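Long-range contact in cell envelope-related transcriptional attenuator domain-containing protein (Streptococcus agalactiae, PDB 3OKZ), which is of unknown function but probably takes part in attaching glycopolymers to the cell wall: residues A[101-109]-A[280-290]. Numbering follows the deposited sequence.
Sequences VQDLLDINV and KKRSKTLKTSA
Thr288 meets the carboxy-terminal end of helix 93-105, within the LytR/CpsA/Psr family region, from the loop between helices 264-277 and 293-296. Thr288 OG1 donates to Leu104 O at 2.8 Å, 15° off the carbonyl plane. It reaches that oxygen by lying anti to its own backbone N (chi1 -175°), beside its carbonyl carbon. Thr288 OG1 also accepts from Ala290 N at 3.2 Å. This closes an ST turn. The backbone adds a weak bond from Ser289 N to Asp103 O at 3.2 Å, and Thr288 CA makes a C-H...O contact with the same carbonyl.

The apolar contacts are few. Leu104 CD1 meets Ala290 CB at 4.2 Å, and both side chains also touch Ile68 of strand 67-69. Farther along, Ile107 and Lys280 cross at about a right angle, with Ile107 CD1 3.5 Å from Lys280 CD.

Asp106 and Lys287 also cross at about a right angle. Lys287 CD lies 3.6 Å from Asp106 OD1, but Lys287 NZ stays 5.2 Å from Asp106 OD1. Asp106 OD2 instead forms a salt bridge with Lys275 of helix 264-277, and Asp103 OD2 is hydrogen-bonded to Ser71 OG.

One hydrogen bond, to Leu104 O, and a weak one, to Asp103 O, thus join loop and helix end. Lys287 gives alkyl and backbone contact, its ammonium probably some long-range attraction to Asp106.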
# COMPACT_ATOMS: atom_id res chain seq x y z
N VAL A 101 9.72 -5.74 -0.12
CA VAL A 101 8.58 -6.03 0.75
C VAL A 101 8.51 -7.50 1.12
O VAL A 101 8.13 -7.84 2.25
CB VAL A 101 7.25 -5.60 0.09
CG1 VAL A 101 6.07 -6.30 0.77
CG2 VAL A 101 7.10 -4.07 0.18
N GLN A 102 8.85 -8.37 0.18
CA GLN A 102 8.82 -9.79 0.47
C GLN A 102 9.84 -10.09 1.56
O GLN A 102 9.57 -10.86 2.48
CB GLN A 102 9.09 -10.61 -0.79
CG GLN A 102 8.00 -10.50 -1.85
CD GLN A 102 8.12 -11.52 -2.97
OE1 GLN A 102 7.24 -11.64 -3.81
NE2 GLN A 102 9.21 -12.26 -2.98
N ASP A 103 11.02 -9.47 1.47
CA ASP A 103 12.06 -9.70 2.47
C ASP A 103 11.74 -9.05 3.81
O ASP A 103 12.21 -9.51 4.85
CB ASP A 103 13.41 -9.20 1.98
CG ASP A 103 14.02 -10.11 0.93
OD1 ASP A 103 13.68 -11.32 0.93
OD2 ASP A 103 14.84 -9.61 0.12
N LEU A 104 10.96 -7.97 3.76
CA LEU A 104 10.56 -7.26 4.97
C LEU A 104 9.64 -8.13 5.83
O LEU A 104 9.87 -8.29 7.03
CB LEU A 104 9.81 -5.98 4.60
CG LEU A 104 8.82 -5.42 5.64
CD1 LEU A 104 9.55 -5.01 6.92
CD2 LEU A 104 8.08 -4.23 5.04
N LEU A 105 8.61 -8.69 5.20
CA LEU A 105 7.65 -9.53 5.91
C LEU A 105 7.97 -11.01 5.97
O LEU A 105 7.31 -11.75 6.69
CB LEU A 105 6.28 -9.36 5.30
CG LEU A 105 5.70 -7.95 5.29
CD1 LEU A 105 4.38 -7.97 4.51
CD2 LEU A 105 5.49 -7.46 6.71
N ASP A 106 8.98 -11.46 5.22
CA ASP A 106 9.34 -12.88 5.20
C ASP A 106 8.17 -13.69 4.65
O ASP A 106 7.61 -14.56 5.33
CB ASP A 106 9.66 -13.38 6.61
CG ASP A 106 10.10 -14.82 6.63
OD1 ASP A 106 11.04 -15.15 5.88
OD2 ASP A 106 9.51 -15.63 7.38
N ILE A 107 7.80 -13.40 3.41
CA ILE A 107 6.69 -14.06 2.75
C ILE A 107 6.71 -13.77 1.26
O ILE A 107 7.27 -12.76 0.81
CB ILE A 107 5.34 -13.57 3.35
CG1 ILE A 107 4.18 -14.36 2.77
CG2 ILE A 107 5.14 -12.10 3.02
CD1 ILE A 107 2.84 -13.92 3.31
N ASN A 108 6.11 -14.66 0.48
CA ASN A 108 6.03 -14.46 -0.95
C ASN A 108 4.69 -13.80 -1.22
O ASN A 108 3.62 -14.30 -0.82
CB ASN A 108 6.17 -15.80 -1.69
CG ASN A 108 7.62 -16.31 -1.72
OD1 ASN A 108 7.92 -17.36 -2.29
ND2 ASN A 108 8.53 -15.54 -1.11
N VAL A 109 4.75 -12.66 -1.88
CA VAL A 109 3.55 -11.88 -2.19
C VAL A 109 2.90 -12.30 -3.51
O VAL A 109 3.33 -11.88 -4.58
CB VAL A 109 3.90 -10.37 -2.27
CG1 VAL A 109 2.65 -9.55 -2.49
CG2 VAL A 109 4.61 -9.95 -1.00
N LYS A 280 -0.33 -19.82 6.02
CA LYS A 280 1.09 -20.12 6.01
C LYS A 280 1.54 -20.39 7.43
O LYS A 280 0.97 -19.86 8.38
CB LYS A 280 1.89 -18.94 5.44
CG LYS A 280 1.69 -18.73 3.96
CD LYS A 280 2.24 -17.38 3.53
CE LYS A 280 2.14 -17.20 2.03
NZ LYS A 280 3.02 -18.16 1.32
N LYS A 281 2.56 -21.22 7.58
CA LYS A 281 3.06 -21.53 8.90
C LYS A 281 3.70 -20.26 9.45
O LYS A 281 4.26 -19.46 8.70
CB LYS A 281 4.09 -22.67 8.83
CG LYS A 281 3.49 -24.02 8.46
CD LYS A 281 4.49 -25.12 8.73
CE LYS A 281 3.88 -26.50 8.60
NZ LYS A 281 4.88 -27.57 8.89
N ARG A 282 3.61 -20.06 10.76
CA ARG A 282 4.20 -18.88 11.38
C ARG A 282 5.59 -19.26 11.86
O ARG A 282 5.87 -20.44 12.05
CB ARG A 282 3.35 -18.41 12.57
CG ARG A 282 1.90 -18.08 12.22
CD ARG A 282 1.09 -19.33 11.95
NE ARG A 282 -0.28 -19.05 11.52
CZ ARG A 282 -1.14 -19.98 11.11
NH1 ARG A 282 -0.78 -21.25 11.09
NH2 ARG A 282 -2.36 -19.64 10.72
N SER A 283 6.46 -18.27 12.03
CA SER A 283 7.82 -18.51 12.51
C SER A 283 7.95 -18.17 13.99
O SER A 283 7.32 -17.22 14.47
CB SER A 283 8.82 -17.68 11.73
OG SER A 283 8.78 -18.01 10.36
N LYS A 284 8.76 -18.95 14.70
CA LYS A 284 8.99 -18.72 16.12
C LYS A 284 10.11 -17.70 16.28
O LYS A 284 10.13 -16.92 17.23
CB LYS A 284 9.40 -20.02 16.82
CG LYS A 284 8.28 -21.05 16.98
CD LYS A 284 7.82 -21.61 15.64
CE LYS A 284 6.70 -22.63 15.83
NZ LYS A 284 6.20 -23.17 14.53
N THR A 285 11.04 -17.70 15.33
CA THR A 285 12.15 -16.76 15.34
C THR A 285 11.98 -15.87 14.13
O THR A 285 11.58 -16.32 13.06
CB THR A 285 13.52 -17.49 15.26
OG1 THR A 285 13.81 -17.84 13.90
CG2 THR A 285 13.51 -18.76 16.11
N LEU A 286 12.27 -14.59 14.30
CA LEU A 286 12.11 -13.63 13.23
C LEU A 286 13.25 -13.57 12.21
O LEU A 286 14.40 -13.85 12.53
CB LEU A 286 11.87 -12.25 13.86
CG LEU A 286 12.02 -10.96 13.05
CD1 LEU A 286 11.13 -10.99 11.82
CD2 LEU A 286 11.65 -9.79 13.95
N LYS A 287 12.88 -13.22 10.98
CA LYS A 287 13.80 -13.05 9.86
C LYS A 287 13.21 -11.90 9.04
O LYS A 287 12.01 -11.87 8.79
CB LYS A 287 13.86 -14.31 8.99
CG LYS A 287 14.53 -14.13 7.64
CD LYS A 287 14.48 -15.43 6.85
CE LYS A 287 14.80 -15.25 5.38
NZ LYS A 287 16.21 -14.85 5.13
N THR A 288 14.06 -10.96 8.65
CA THR A 288 13.62 -9.80 7.89
C THR A 288 14.84 -9.11 7.34
O THR A 288 15.96 -9.41 7.76
CB THR A 288 12.90 -8.77 8.78
OG1 THR A 288 12.40 -7.70 7.98
CG2 THR A 288 13.87 -8.18 9.79
N SER A 289 14.64 -8.19 6.40
CA SER A 289 15.77 -7.46 5.83
C SER A 289 15.82 -6.07 6.43
O SER A 289 16.67 -5.26 6.09
CB SER A 289 15.64 -7.38 4.31
OG SER A 289 14.35 -6.94 3.93
N ALA A 290 14.90 -5.81 7.36
CA ALA A 290 14.82 -4.51 8.00
C ALA A 290 15.69 -4.46 9.25
O ALA A 290 15.92 -5.48 9.90
CB ALA A 290 13.37 -4.18 8.36